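CELL WALL surface anchor family protein (Streptococcus pneumoniae, PDB 2WW8) is the adhesin of the Streptococcus pneumoniae pilus and probably mediates attachment of the bacterium to host cells. Local coordinates at residues S393-F398 with I440-G445; P817-Q822 with R829-I834. All blocks are in the same frame, centred on the assembly; numbering follows the deposited sequence.

Contact 1: S393-F398 with I440-G445; sequences SYPINF and IVRGDG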
ATOM      1  N   SER A 393      -6.141  16.976 -51.121  1.00 12.95           N
ATOM      2  CA  SER A 393      -7.613  16.899 -51.021  1.00 12.63           C
ATOM      3  C   SER A 393      -8.055  15.931 -52.130  1.00 14.82           C
ATOM      4  O   SER A 393      -7.276  15.651 -53.068  1.00 15.32           O
ATOM      5  CB  SER A 393      -8.218  18.312 -51.248  1.00 13.27           C
ATOM      6  OG  SER A 393      -7.737  18.881 -52.461  1.00 14.16           O
ATOM      7  N   TYR A 394      -9.284  15.425 -52.065  1.00 13.79           N
ATOM      8  CA  TYR A 394      -9.870  14.655 -53.180  1.00 13.54           C
ATOM      9  C   TYR A 394     -10.454  15.616 -54.210  1.00 12.24           C
ATOM     10  O   TYR A 394     -10.951  16.656 -53.839  1.00 14.01           O
ATOM     11  CB  TYR A 394     -10.958  13.696 -52.716  1.00 12.29           C
ATOM     12  CG  TYR A 394     -10.406  12.480 -51.964  1.00 12.48           C
ATOM     13  CD1 TYR A 394      -9.676  11.493 -52.607  1.00 14.46           C
ATOM     14  CD2 TYR A 394     -10.745  12.277 -50.639  1.00 16.19           C
ATOM     15  CE1 TYR A 394      -9.223  10.358 -51.931  1.00 11.08           C
ATOM     16  CE2 TYR A 394     -10.358  11.151 -49.954  1.00 15.32           C
ATOM     17  CZ  TYR A 394      -9.591  10.205 -50.598  1.00 15.63           C
ATOM     18  OH  TYR A 394      -9.155   9.141 -49.853  1.00 11.68           O
ATOM     19  N   PRO A 395     -10.359  15.287 -55.502  1.00 12.91           N
ATOM     20  CA  PRO A 395     -10.857  16.157 -56.571  1.00 13.54           C
ATOM     21  C   PRO A 395     -12.408  16.122 -56.591  1.00 14.46           C
ATOM     22  O   PRO A 395     -13.022  15.072 -56.376  1.00 13.11           O
ATOM     23  CB  PRO A 395     -10.268  15.533 -57.862  1.00 13.21           C
ATOM     24  CG  PRO A 395     -10.139  14.059 -57.549  1.00 12.31           C
ATOM     25  CD  PRO A 395      -9.769  14.046 -56.037  1.00 14.30           C
ATOM     26  N   ILE A 396     -13.002  17.277 -56.855  1.00 13.78           N
ATOM     27  CA  ILE A 396     -14.397  17.390 -57.188  1.00 14.50           C
ATOM     28  C   ILE A 396     -14.512  16.795 -58.603  1.00 16.77           C
ATOM     29  O   ILE A 396     -13.629  17.015 -59.479  1.00 15.93           O
ATOM     30  CB  ILE A 396     -14.738  18.852 -57.164  1.00 14.93           C
ATOM     31  CG1 ILE A 396     -14.492  19.348 -55.729  1.00 13.29           C
ATOM     32  CG2 ILE A 396     -16.174  19.142 -57.731  1.00 11.65           C
ATOM     33  CD1 ILE A 396     -14.630  20.861 -55.567  1.00 12.09           C
ATOM     34  N   ASN A 397     -15.584  16.019 -58.797  1.00 15.97           N
ATOM     35  CA  ASN A 397     -15.740  15.193 -60.001  1.00 15.46           C
ATOM     36  C   ASN A 397     -16.344  15.996 -61.154  1.00 15.16           C
ATOM     37  O   ASN A 397     -17.464  15.743 -61.553  1.00 14.44           O
ATOM     38  CB  ASN A 397     -16.544  13.927 -59.645  1.00 15.18           C
ATOM     39  CG  ASN A 397     -16.782  13.006 -60.826  1.00 16.07           C
ATOM     40  OD1 ASN A 397     -15.903  12.810 -61.626  1.00 14.31           O
ATOM     41  ND2 ASN A 397     -17.988  12.491 -60.970  1.00 16.30           N
ATOM     42  N   PHE A 398     -15.610  16.983 -61.678  1.00 14.36           N
ATOM     43  CA  PHE A 398     -16.044  17.724 -62.879  1.00 16.13           C
ATOM     44  C   PHE A 398     -16.177  16.863 -64.123  1.00 16.93           C
ATOM     45  O   PHE A 398     -15.352  15.976 -64.355  1.00 18.77           O
ATOM     46  CB  PHE A 398     -15.106  18.921 -63.153  1.00 14.70           C
ATOM     47  CG  PHE A 398     -15.239  20.047 -62.123  1.00 13.50           C
ATOM     48  CD1 PHE A 398     -16.409  20.789 -62.036  1.00 12.26           C
ATOM     49  CD2 PHE A 398     -14.215  20.356 -61.257  1.00 13.73           C
ATOM     50  CE1 PHE A 398     -16.543  21.813 -61.107  1.00 14.89           C
ATOM     51  CE2 PHE A 398     -14.314  21.378 -60.274  1.00 13.78           C
ATOM     52  CZ  PHE A 398     -15.482  22.127 -60.227  1.00 16.44           C
ATOM     53  N   ILE A 440      -5.412   9.851 -58.392  1.00 14.63           N
ATOM     54  CA  ILE A 440      -6.467  10.866 -58.436  1.00 15.26           C
ATOM     55  C   ILE A 440      -6.363  11.962 -57.406  1.00 13.83           C
ATOM     56  O   ILE A 440      -6.893  13.047 -57.628  1.00 14.42           O
ATOM     57  CB  ILE A 440      -7.865  10.277 -58.259  1.00 17.30           C
ATOM     58  CG1 ILE A 440      -7.868   9.451 -56.968  1.00 19.15           C
ATOM     59  CG2 ILE A 440      -8.269   9.517 -59.592  1.00 15.63           C
ATOM     60  CD1 ILE A 440      -9.125   8.715 -56.589  1.00 26.83           C
ATOM     61  N   VAL A 441      -5.686  11.701 -56.297  1.00 15.00           N
ATOM     62  CA  VAL A 441      -5.567  12.712 -55.241  1.00 13.81           C
ATOM     63  C   VAL A 441      -4.925  14.007 -55.742  1.00 15.51           C
ATOM     64  O   VAL A 441      -4.000  14.011 -56.600  1.00 12.51           O
ATOM     65  CB  VAL A 441      -4.840  12.116 -53.992  1.00 13.93           C
ATOM     66  CG1 VAL A 441      -3.251  11.981 -54.210  1.00 14.96           C
ATOM     67  CG2 VAL A 441      -5.060  12.909 -52.738  1.00 12.44           C
ATOM     68  N   ARG A 442      -5.365  15.123 -55.126  1.00 14.59           N
ATOM     69  CA  ARG A 442      -4.807  16.449 -55.452  1.00 15.05           C
ATOM     70  C   ARG A 442      -3.745  16.761 -54.427  1.00 15.89           C
ATOM     71  O   ARG A 442      -3.937  16.463 -53.245  1.00 12.25           O
ATOM     72  CB  ARG A 442      -5.878  17.569 -55.488  1.00 12.44           C
ATOM     73  CG  ARG A 442      -7.124  17.291 -56.354  1.00 12.55           C
ATOM     74  CD  ARG A 442      -6.733  16.942 -57.789  1.00 16.73           C
ATOM     75  NE  ARG A 442      -6.045  18.028 -58.454  1.00 16.72           N
ATOM     76  CZ  ARG A 442      -5.688  18.015 -59.736  1.00 21.57           C
ATOM     77  NH1 ARG A 442      -5.948  16.941 -60.476  1.00 18.24           N
ATOM     78  NH2 ARG A 442      -5.034  19.059 -60.237  1.00 14.65           N
ATOM     79  N   GLY A 443      -2.656  17.409 -54.874  1.00 16.18           N
ATOM     80  CA  GLY A 443      -1.609  17.838 -53.927  1.00 15.08           C
ATOM     81  C   GLY A 443      -0.693  16.718 -53.461  1.00 15.27           C
ATOM     82  O   GLY A 443      -0.944  15.545 -53.727  1.00 14.03           O
ATOM     83  N   ASP A 444       0.394  17.088 -52.786  1.00 15.21           N
ATOM     84  CA  ASP A 444       1.356  16.108 -52.298  1.00 15.92           C
ATOM     85  C   ASP A 444       2.068  16.633 -51.046  1.00 16.86           C
ATOM     86  O   ASP A 444       3.138  16.099 -50.712  1.00 17.02           O
ATOM     87  CB  ASP A 444       2.309  15.698 -53.430  1.00 14.83           C
ATOM     88  CG  ASP A 444       3.329  16.806 -53.789  1.00 19.63           C
ATOM     89  OD1 ASP A 444       3.285  17.951 -53.225  1.00 19.83           O
ATOM     90  OD2 ASP A 444       4.197  16.505 -54.645  1.00 20.36           O
ATOM     91  N   GLY A 445       1.510  17.651 -50.361  1.00 15.87           N
ATOM     92  CA  GLY A 445       2.276  18.323 -49.274  1.00 15.33           C
ATOM     93  C   GLY A 445       2.968  19.599 -49.661  1.00 17.09           C
ATOM     94  O   GLY A 445       3.433  20.283 -48.775  1.00 17.29           O
TER
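Pro395 and Arg442 carry the side-chain part of this contact. CG and CD of Arg442 pass CB of Pro395 at a slant, CD at 3.8 Å. The arginine chain bends at both chi2 and chi3 (-55° and -62°), so its methylenes fold against the ring instead of reaching straight out. The guanidinium then goes elsewhere: NH1 forms a salt bridge with Glu498 and NH2 bonds to the carbonyl of Leu501. The next part of the proline ring meets backbone, with CG of Pro395 3.4 Å from O of Ile440. Behind it, the side chain of Ile440 gives a looser apolar contact.

Ser393 and Arg442 form an antiparallel hydrogen-bonded pair, and their side chains share one face. N of Arg442 gives a bond of 2.9 Å to O of Ser393, with the donor close to the line of the carbonyl. The return bond, from N of Ser393 to O of Arg442, is 3.1 Å and comes from the side, the donor tilted 33° from the carbonyl plane. OG of Ser393 sits beside CB of Arg442 but is hydrogen-bonded to ND1 of His515. Val441 places CG2 anti to its backbone N, which brings this methyl to 3.5 Å from O of Ser393. Tyr394 packs on Lys361 and Met364 of helix 359-373, and its OH bonds to Glu437.

The arrangement is a buried, minimal antiparallel ribbon of strands 392-393 and 442-443, with Pro395 of the following loop alongside. The parallel sheet and magnesium site (Ser234, Ser236, Asp387) are consistent with a von Willebrand factor A-like domain.

Contact 2: P817-Q822 with R829-I834; sequences PIVAFQ and RDVTSI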
ATOM      1  N   PRO A 817      28.551 -43.720  78.977  1.00 17.02           N
ATOM      2  CA  PRO A 817      27.626 -43.522  77.855  1.00 16.77           C
ATOM      3  C   PRO A 817      26.192 -43.949  78.245  1.00 16.49           C
ATOM      4  O   PRO A 817      26.005 -44.997  78.861  1.00 15.58           O
ATOM      5  CB  PRO A 817      28.163 -44.481  76.777  1.00 17.19           C
ATOM      6  CG  PRO A 817      28.900 -45.561  77.533  1.00 18.41           C
ATOM      7  CD  PRO A 817      29.412 -44.914  78.807  1.00 17.47           C
ATOM      8  N   ILE A 818      25.191 -43.142  77.921  1.00 14.85           N
ATOM      9  CA  ILE A 818      23.797 -43.482  78.243  1.00 15.67           C
ATOM     10  C   ILE A 818      22.935 -43.729  76.990  1.00 16.21           C
ATOM     11  O   ILE A 818      22.380 -44.821  76.810  1.00 15.48           O
ATOM     12  CB  ILE A 818      23.127 -42.417  79.142  1.00 15.18           C
ATOM     13  CG1 ILE A 818      24.034 -42.073  80.330  1.00 15.62           C
ATOM     14  CG2 ILE A 818      21.731 -42.899  79.634  1.00 15.91           C
ATOM     15  CD1 ILE A 818      24.256 -43.274  81.240  1.00 12.61           C
ATOM     16  N   VAL A 819      22.866 -42.728  76.114  1.00 14.96           N
ATOM     17  CA  VAL A 819      21.981 -42.798  74.957  1.00 16.00           C
ATOM     18  C   VAL A 819      22.744 -42.434  73.687  1.00 16.93           C
ATOM     19  O   VAL A 819      23.590 -41.519  73.695  1.00 16.41           O
ATOM     20  CB  VAL A 819      20.810 -41.780  75.032  1.00 16.56           C
ATOM     21  CG1 VAL A 819      19.802 -42.048  73.892  1.00 16.36           C
ATOM     22  CG2 VAL A 819      20.092 -41.821  76.370  1.00 15.68           C
ATOM     23  N   ALA A 820      22.414 -43.163  72.619  1.00 17.00           N
ATOM     24  CA  ALA A 820      22.841 -42.848  71.253  1.00 18.45           C
ATOM     25  C   ALA A 820      21.632 -42.424  70.435  1.00 18.36           C
ATOM     26  O   ALA A 820      20.519 -42.935  70.625  1.00 17.62           O
ATOM     27  CB  ALA A 820      23.501 -44.047  70.575  1.00 17.35           C
ATOM     28  N   PHE A 821      21.858 -41.488  69.520  1.00 18.09           N
ATOM     29  CA  PHE A 821      20.803 -41.162  68.548  1.00 19.10           C
ATOM     30  C   PHE A 821      21.461 -40.449  67.374  1.00 19.81           C
ATOM     31  O   PHE A 821      22.637 -40.100  67.470  1.00 20.12           O
ATOM     32  CB  PHE A 821      19.700 -40.286  69.157  1.00 17.68           C
ATOM     33  CG  PHE A 821      20.185 -38.952  69.688  1.00 18.65           C
ATOM     34  CD1 PHE A 821      20.543 -38.806  71.027  1.00 15.49           C
ATOM     35  CD2 PHE A 821      20.297 -37.837  68.851  1.00 16.74           C
ATOM     36  CE1 PHE A 821      20.988 -37.567  71.521  1.00 14.47           C
ATOM     37  CE2 PHE A 821      20.733 -36.609  69.327  1.00 13.21           C
ATOM     38  CZ  PHE A 821      21.070 -36.463  70.661  1.00 17.42           C
ATOM     39  N   GLN A 822      20.692 -40.247  66.304  1.00 20.88           N
ATOM     40  CA  GLN A 822      21.104 -39.541  65.099  1.00 21.66           C
ATOM     41  C   GLN A 822      20.144 -38.401  64.773  1.00 21.90           C
ATOM     42  O   GLN A 822      18.933 -38.497  65.003  1.00 22.20           O
ATOM     43  CB  GLN A 822      21.063 -40.510  63.919  1.00 22.70           C
ATOM     44  CG  GLN A 822      22.383 -41.124  63.578  1.00 25.66           C
ATOM     45  CD  GLN A 822      22.404 -41.586  62.129  1.00 29.04           C
ATOM     46  OE1 GLN A 822      23.023 -40.966  61.262  1.00 28.94           O
ATOM     47  NE2 GLN A 822      21.700 -42.676  61.861  1.00 31.23           N
ATOM     48  N   ARG A 829      16.605 -39.469  64.976  1.00 20.87           N
ATOM     49  CA  ARG A 829      16.449 -40.870  64.540  1.00 21.65           C
ATOM     50  C   ARG A 829      17.208 -41.837  65.450  1.00 21.30           C
ATOM     51  O   ARG A 829      18.188 -41.437  66.087  1.00 20.54           O
ATOM     52  CB  ARG A 829      16.939 -41.089  63.100  1.00 21.43           C
ATOM     53  CG  ARG A 829      16.176 -40.362  62.024  1.00 25.14           C
ATOM     54  CD  ARG A 829      14.700 -40.723  61.850  1.00 30.77           C
ATOM     55  NE  ARG A 829      14.107 -39.833  60.843  1.00 37.02           N
ATOM     56  CZ  ARG A 829      12.996 -40.072  60.149  1.00 38.42           C
ATOM     57  NH1 ARG A 829      12.311 -41.193  60.341  1.00 38.38           N
ATOM     58  NH2 ARG A 829      12.571 -39.185  59.254  1.00 36.01           N
ATOM     59  N   ASP A 830      16.742 -43.089  65.490  1.00 21.86           N
ATOM     60  CA  ASP A 830      17.431 -44.233  66.113  1.00 22.62           C
ATOM     61  C   ASP A 830      17.905 -43.987  67.550  1.00 21.52           C
ATOM     62  O   ASP A 830      19.088 -44.140  67.864  1.00 22.07           O
ATOM     63  CB  ASP A 830      18.602 -44.703  65.250  1.00 22.40           C
ATOM     64  CG  ASP A 830      18.195 -44.935  63.805  1.00 26.86           C
ATOM     65  OD1 ASP A 830      17.112 -45.516  63.536  1.00 28.91           O
ATOM     66  OD2 ASP A 830      18.981 -44.526  62.925  1.00 29.59           O
ATOM     67  N   VAL A 831      16.987 -43.560  68.407  1.00 22.28           N
ATOM     68  CA  VAL A 831      17.329 -43.244  69.793  1.00 22.49           C
ATOM     69  C   VAL A 831      17.436 -44.570  70.534  1.00 23.95           C
ATOM     70  O   VAL A 831      16.415 -45.276  70.677  1.00 24.21           O
ATOM     71  CB  VAL A 831      16.277 -42.375  70.497  1.00 22.20           C
ATOM     72  CG1 VAL A 831      16.702 -42.095  71.917  1.00 22.32           C
ATOM     73  CG2 VAL A 831      16.018 -41.082  69.737  1.00 20.10           C
ATOM     74  N   THR A 832      18.658 -44.891  70.973  1.00 23.47           N
ATOM     75  CA  THR A 832      18.967 -46.194  71.572  1.00 23.49           C
ATOM     76  C   THR A 832      19.783 -46.082  72.863  1.00 22.38           C
ATOM     77  O   THR A 832      20.551 -45.135  73.048  1.00 23.30           O
ATOM     78  CB  THR A 832      19.692 -47.138  70.570  1.00 23.90           C
ATOM     79  OG1 THR A 832      20.976 -46.615  70.199  1.00 24.76           O
ATOM     80  CG2 THR A 832      18.860 -47.325  69.318  1.00 25.73           C
ATOM     81  N   SER A 833      19.629 -47.059  73.751  1.00 20.56           N
ATOM     82  CA  SER A 833      20.393 -47.086  75.005  1.00 17.41           C
ATOM     83  C   SER A 833      21.787 -47.614  74.697  1.00 16.78           C
ATOM     84  O   SER A 833      21.942 -48.608  73.986  1.00 16.52           O
ATOM     85  CB  SER A 833      19.719 -48.018  76.024  1.00 16.76           C
ATOM     86  OG  SER A 833      20.557 -48.214  77.151  1.00  9.84           O
ATOM     87  N   ILE A 834      22.818 -46.969  75.229  1.00 15.75           N
ATOM     88  CA  ILE A 834      24.159 -47.557  75.149  1.00 15.06           C
ATOM     89  C   ILE A 834      24.748 -47.709  76.556  1.00 15.53           C
ATOM     90  O   ILE A 834      25.956 -47.721  76.719  1.00 16.82           O
ATOM     91  CB  ILE A 834      25.076 -46.713  74.234  1.00 14.42           C
ATOM     92  CG1 ILE A 834      24.990 -45.234  74.621  1.00 12.26           C
ATOM     93  CG2 ILE A 834      24.746 -47.007  72.751  1.00 15.32           C
ATOM     94  CD1 ILE A 834      26.135 -44.425  74.005  1.00 11.98           C
TER
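Two backbone bonds of 2.7 Å join Ala820 and Thr832: N of Ala820 to O of Thr832, and N of Thr832 to O of Ala820. Gln822 and Arg829 form a second such hydrogen-bonded pair, where N of Gln822 lies 2.8 Å from O of Arg829. At the other end, N of Ile834 bonds to O of Ile818 at 2.7 Å.

Between the two pairs the register slips by one residue. Asp830 and Val831 together lie opposite Phe821 in a beta bulge, and Asp830 has positive phi and psi. Its carboxylate lies beside the Gln822 amide, the planes 29° apart, and NE2 of Gln822 makes a weak bond of 3.5 Å to OD2 of Asp830.

The side-chain contacts divide between two faces. On one, CG1 of Val831 lies opposite its backbone N (chi1 180°), which sets it 3.7 Å from CG1 of Val819. CG2 of Val831 is left to meet CB of Phe821, whose ring lies nearly parallel to that of Tyr799. Both valines also touch Tyr843. On the opposite face, CB of Ala820 touches CG2 of Ile834 and lies beside OG1 of Thr832. Ile834 extends CD1 to CB of Pro817, a tight 3.4 Å.

The chemistry implies a hairpin held mainly by its backbone ladder. One face is apolar and turned to strands 736-744 and 841-846 of the prealbumin-like domain, while the other carries the more polar Thr832, Gln822 and Arg829.

Contact 1 comes first along the chain and closes well before contact 2 opens. Their centres are about 143 Å apart, on opposite sides of the chain's centre, and their nearest atoms are about 121 Å apart. They share no strand, helix or sheet. Segments 393-398 and 440-445 belong to the region around the five-stranded parallel sheet with strands 225-232 and 379-386. Segments 817-822 and 829-834 belong to the hairpin of the prealbumin-like domain near the C-terminus. The two contacts thus lie in separate domains of an elongated molecule. This layout is consistent with an elongated pilus adhesin built of several domains in series.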